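Long-range contacts in xylose isomerase-like TIM barrel domain-containing protein (Thermus thermophilus, PDB 3AYV), which binds zinc ions in a TIM barrel and is of unproven function, possibly cutting DNA at abasic sites as family relatives do, with a suggested part in oxidative-stress protection: residues L35-F41 and F80-R84; L188-G193 and G202-H208. All blocks are in the same frame, centred on the assembly; numbering follows the deposited sequence.

Following the chain from the N terminus, the first contact comes after strand 25-29: the loop and helix start at 35-41 meet residues 80-84 near the end of helix 68-87, closing a loop that takes in strand 52-55. Interaction 1 thus ties two neighbouring helices of the TIM barrel's outer layer. It is complete well before interaction 2 begins, so the two follow in series and neither nest nor cross. Interaction 2 is far more local: 188-193 and 202-208 both belong to the long connection between strands 185-188 and 219-222, and their pairing closes a short loop beside the zinc sites. Interactions 1 and 2 lie on opposite sides of the chain's centre, with about 33 Å between the centres of interaction 1 and interaction 2.

Interaction 1 (L35-F41 and F80-R84); sequences LEEDALF and FGLDR
The loop from Leu35 and the start of helix 38-47, with an inverse gamma turn centred on Glu37, lie against helix 68-87, the CA atoms of Leu35 and Gly81 7.3 Å apart. Arg84 does most of the work across the gap. Its NE and NH2 both donate to a single acceptor, the carbonyl O of Leu35, with NE at 2.8 Å from it. The same NH2 reaches Asp38 OD1 at 2.7 Å in a salt bridge whose hydrogen bond is nearly straight (166°), the carboxylate standing almost perpendicular to the guanidinium plane. One face of the guanidinium lies flat on the Phe41 ring, planes 10° apart, while Arg84 CD sits over the ring centre, 3.5 Å from the centroid, as a CH-pi contact. The bend at chi2 (-59°) helps lay the chain across that face. Phe80 brings its CD2 to Leu35 CB at 3.8 Å. Arg84 NH1 is also salt-bridged to Glu87 of its own helix. A leucine in place of Arg84 would probably leave the Leu35 carbonyl without its two donors and Asp38 without its countercharge. With a ring on its face and acceptors at its edge, the guanidinium is probably held against turning, its positive charge shared between the carboxylates of Asp38 and Glu87.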
# COMPACT_ATOMS: atom_id res chain seq x y z
N LEU A 35 -12.85 -9.31 -9.03
CA LEU A 35 -11.68 -9.52 -9.90
C LEU A 35 -12.04 -9.99 -11.30
O LEU A 35 -11.34 -9.65 -12.25
CB LEU A 35 -10.64 -10.45 -9.26
CG LEU A 35 -9.74 -9.80 -8.20
CD1 LEU A 35 -8.97 -10.88 -7.41
CD2 LEU A 35 -8.77 -8.77 -8.83
N GLU A 36 -13.12 -10.75 -11.42
CA GLU A 36 -13.53 -11.31 -12.72
C GLU A 36 -14.49 -10.38 -13.50
O GLU A 36 -14.95 -10.75 -14.58
CB GLU A 36 -14.19 -12.68 -12.50
CG GLU A 36 -13.38 -13.64 -11.61
CD GLU A 36 -12.68 -14.77 -12.36
OE1 GLU A 36 -12.94 -15.94 -11.99
OE2 GLU A 36 -11.87 -14.51 -13.29
N GLU A 37 -14.77 -9.20 -12.99
CA GLU A 37 -15.77 -8.31 -13.61
C GLU A 37 -15.14 -7.41 -14.68
O GLU A 37 -14.85 -6.24 -14.42
CB GLU A 37 -16.46 -7.47 -12.54
CG GLU A 37 -17.16 -8.29 -11.45
CD GLU A 37 -18.15 -9.29 -12.03
OE1 GLU A 37 -19.13 -8.85 -12.67
OE2 GLU A 37 -17.94 -10.52 -11.85
N ASP A 38 -14.93 -7.98 -15.87
CA ASP A 38 -14.31 -7.29 -17.00
C ASP A 38 -14.81 -5.87 -17.25
O ASP A 38 -14.01 -4.97 -17.50
CB ASP A 38 -14.50 -8.09 -18.29
CG ASP A 38 -13.61 -9.31 -18.37
OD1 ASP A 38 -12.87 -9.63 -17.41
OD2 ASP A 38 -13.66 -9.98 -19.42
N ALA A 39 -16.13 -5.68 -17.20
CA ALA A 39 -16.75 -4.40 -17.54
C ALA A 39 -16.36 -3.28 -16.57
O ALA A 39 -16.21 -2.13 -16.99
CB ALA A 39 -18.28 -4.54 -17.60
N LEU A 40 -16.18 -3.63 -15.29
CA LEU A 40 -15.79 -2.63 -14.29
C LEU A 40 -14.39 -2.08 -14.53
O LEU A 40 -14.12 -0.91 -14.26
CB LEU A 40 -15.90 -3.20 -12.87
CG LEU A 40 -17.27 -3.47 -12.23
CD1 LEU A 40 -17.02 -4.12 -10.87
CD2 LEU A 40 -18.15 -2.23 -12.07
N PHE A 41 -13.51 -2.93 -15.06
CA PHE A 41 -12.14 -2.54 -15.39
C PHE A 41 -12.10 -1.69 -16.66
O PHE A 41 -11.38 -0.68 -16.74
CB PHE A 41 -11.24 -3.77 -15.50
CG PHE A 41 -10.95 -4.41 -14.18
CD1 PHE A 41 -9.90 -3.95 -13.39
CD2 PHE A 41 -11.77 -5.44 -13.70
CE1 PHE A 41 -9.65 -4.53 -12.13
CE2 PHE A 41 -11.52 -6.02 -12.45
CZ PHE A 41 -10.46 -5.55 -11.66
N PHE A 80 -3.34 -12.48 -10.39
CA PHE A 80 -4.49 -11.96 -11.12
C PHE A 80 -4.65 -10.46 -10.91
O PHE A 80 -4.88 -9.71 -11.88
CB PHE A 80 -5.78 -12.72 -10.78
CG PHE A 80 -6.86 -12.54 -11.83
CD1 PHE A 80 -6.54 -12.61 -13.19
CD2 PHE A 80 -8.17 -12.28 -11.46
CE1 PHE A 80 -7.53 -12.43 -14.17
CE2 PHE A 80 -9.17 -12.11 -12.43
CZ PHE A 80 -8.85 -12.18 -13.77
N GLY A 81 -4.46 -10.02 -9.67
CA GLY A 81 -4.46 -8.61 -9.34
C GLY A 81 -3.43 -7.85 -10.18
O GLY A 81 -3.70 -6.73 -10.64
N LEU A 82 -2.26 -8.47 -10.38
CA LEU A 82 -1.22 -7.82 -11.21
C LEU A 82 -1.69 -7.72 -12.67
O LEU A 82 -1.48 -6.69 -13.32
CB LEU A 82 0.14 -8.53 -11.12
CG LEU A 82 1.00 -8.24 -9.88
CD1 LEU A 82 2.18 -9.19 -9.85
CD2 LEU A 82 1.48 -6.76 -9.80
N ASP A 83 -2.32 -8.77 -13.18
CA ASP A 83 -2.95 -8.70 -14.54
C ASP A 83 -3.89 -7.51 -14.68
O ASP A 83 -3.82 -6.73 -15.65
CB ASP A 83 -3.70 -9.99 -14.86
CG ASP A 83 -2.79 -11.16 -15.11
OD1 ASP A 83 -1.60 -10.96 -15.47
OD2 ASP A 83 -3.26 -12.31 -14.95
N ARG A 84 -4.79 -7.36 -13.71
CA ARG A 84 -5.72 -6.23 -13.69
C ARG A 84 -5.04 -4.86 -13.56
O ARG A 84 -5.47 -3.88 -14.18
CB ARG A 84 -6.76 -6.42 -12.57
CG ARG A 84 -7.72 -7.58 -12.82
CD ARG A 84 -8.53 -7.43 -14.13
NE ARG A 84 -9.70 -8.31 -14.14
CZ ARG A 84 -10.51 -8.46 -15.19
NH1 ARG A 84 -10.24 -7.82 -16.34
NH2 ARG A 84 -11.57 -9.26 -15.09
O HOH W 1 -11.45 -6.71 -18.87

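Interaction 2 (L188-G193 and G202-H208); sequences LNDTDG and GRGVLGH
One carboxylate, that of Asp190, is wrapped by the backbone of the loop facing it. Leu206 N donates to OD1 at 3.0 Å through the syn lone pair, and the aspartate's own neighbour, Thr191 N, reaches the same oxygen on the anti side, 31° out of the carboxylate plane. OD2 takes a weak bond from Gly204 N at 2.8 Å. Two backbone donors on OD1 probably hold the carboxylate against turning and would probably stabilise its negative charge. Any side chain at Gly204 would clash: a CB would fall too close to Thr191 O and Asp190 OD1. Its CA comes within 3.3 Å of Thr191 O in a CA-H...O contact, and that carbonyl also accepts from Val205 N at 2.9 Å, almost in line with the C=O bond. Both segments belong to the connection that follows strand 185-188 of the TIM barrel, on its zinc-binding side. Asn189 lies next to the zinc ligand His198, and its ND2 donates to the carbonyl of Glu223, itself a zinc ligand. Thr191 turns OG1 anti to its nitrogen (chi1 168°), where it accepts from Gly193 N in an ST turn and is hydrogen-bonded to Tyr195 O; CG2 is thereby left to pack on Leu206 CG at 3.7 Å. Val205 CG2 lies against the same Thr191 carbonyl, 3.4 Å from its O, and beside Gly193 N. Nearer the strand, His208 points NE2 at the carbonyl O of Asn189, 2.9 Å away and near the imidazole plane, a weak bond bent to 123°, while the Trp211 ring meets its ring.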
# COMPACT_ATOMS: atom_id res chain seq x y z
N LEU A 188 -0.76 7.58 3.61
CA LEU A 188 -0.94 8.67 4.56
C LEU A 188 -2.33 8.71 5.16
O LEU A 188 -3.32 8.60 4.45
CB LEU A 188 -0.68 10.01 3.89
CG LEU A 188 0.73 10.22 3.31
CD1 LEU A 188 0.71 11.62 2.68
CD2 LEU A 188 1.76 10.15 4.40
N ASN A 189 -2.36 8.85 6.48
CA ASN A 189 -3.58 9.13 7.23
C ASN A 189 -3.17 9.39 8.67
O ASN A 189 -1.96 9.44 8.94
CB ASN A 189 -4.61 7.98 7.10
CG ASN A 189 -4.07 6.63 7.55
OD1 ASN A 189 -3.30 6.54 8.51
ND2 ASN A 189 -4.48 5.56 6.85
N ASP A 190 -4.14 9.58 9.57
CA ASP A 190 -3.82 9.71 10.98
C ASP A 190 -4.65 8.76 11.84
O ASP A 190 -5.65 8.19 11.39
CB ASP A 190 -3.95 11.17 11.46
CG ASP A 190 -2.86 11.57 12.45
OD1 ASP A 190 -2.23 10.67 13.05
OD2 ASP A 190 -2.67 12.78 12.69
N THR A 191 -4.20 8.59 13.07
CA THR A 191 -4.76 7.62 13.99
C THR A 191 -4.71 8.24 15.39
O THR A 191 -3.89 9.12 15.66
CB THR A 191 -3.95 6.30 13.99
OG1 THR A 191 -4.35 5.50 15.10
CG2 THR A 191 -2.43 6.57 14.08
N ASP A 192 -5.59 7.77 16.27
CA ASP A 192 -5.53 8.12 17.68
C ASP A 192 -4.46 7.36 18.47
O ASP A 192 -4.30 7.56 19.68
CB ASP A 192 -6.91 7.94 18.33
CG ASP A 192 -7.47 6.51 18.19
OD1 ASP A 192 -6.80 5.59 17.68
OD2 ASP A 192 -8.63 6.31 18.62
N GLY A 193 -3.71 6.49 17.78
CA GLY A 193 -2.71 5.68 18.41
C GLY A 193 -3.22 4.36 18.93
O GLY A 193 -2.45 3.61 19.54
N GLY A 202 -3.58 15.54 10.38
CA GLY A 202 -3.85 16.63 11.34
C GLY A 202 -4.84 16.23 12.44
O GLY A 202 -4.96 16.94 13.44
N ARG A 203 -5.52 15.10 12.27
CA ARG A 203 -6.60 14.70 13.19
C ARG A 203 -6.15 13.81 14.35
O ARG A 203 -6.91 13.59 15.29
CB ARG A 203 -7.75 14.03 12.42
CG ARG A 203 -8.56 14.95 11.49
CD ARG A 203 -10.03 14.48 11.38
NE ARG A 203 -10.48 14.02 12.69
CZ ARG A 203 -11.34 13.04 12.94
NH1 ARG A 203 -11.94 12.35 11.97
NH2 ARG A 203 -11.61 12.74 14.19
N GLY A 204 -4.92 13.32 14.29
CA GLY A 204 -4.49 12.31 15.25
C GLY A 204 -3.15 12.63 15.85
O GLY A 204 -2.80 13.80 16.04
N VAL A 205 -2.39 11.58 16.13
CA VAL A 205 -1.19 11.67 16.97
C VAL A 205 0.13 11.48 16.20
O VAL A 205 1.21 11.58 16.80
CB VAL A 205 -1.24 10.61 18.12
CG1 VAL A 205 -2.51 10.76 18.94
CG2 VAL A 205 -1.09 9.16 17.55
N LEU A 206 0.06 11.20 14.90
CA LEU A 206 1.27 10.86 14.13
C LEU A 206 2.26 12.02 13.89
O LEU A 206 3.42 11.78 13.55
CB LEU A 206 0.95 10.14 12.80
CG LEU A 206 0.40 8.70 12.92
CD1 LEU A 206 0.15 8.13 11.53
CD2 LEU A 206 1.36 7.79 13.76
N GLY A 207 1.82 13.27 14.06
CA GLY A 207 2.75 14.43 13.97
C GLY A 207 3.48 14.55 12.64
O GLY A 207 4.71 14.78 12.59
N HIS A 208 2.75 14.39 11.54
CA HIS A 208 3.38 14.36 10.21
C HIS A 208 4.25 15.58 9.91
O HIS A 208 5.21 15.48 9.14
CB HIS A 208 2.35 14.24 9.09
CG HIS A 208 1.52 13.00 9.18
ND1 HIS A 208 1.76 11.89 8.40
CD2 HIS A 208 0.46 12.69 9.96
CE1 HIS A 208 0.86 10.95 8.68
NE2 HIS A 208 0.07 11.41 9.64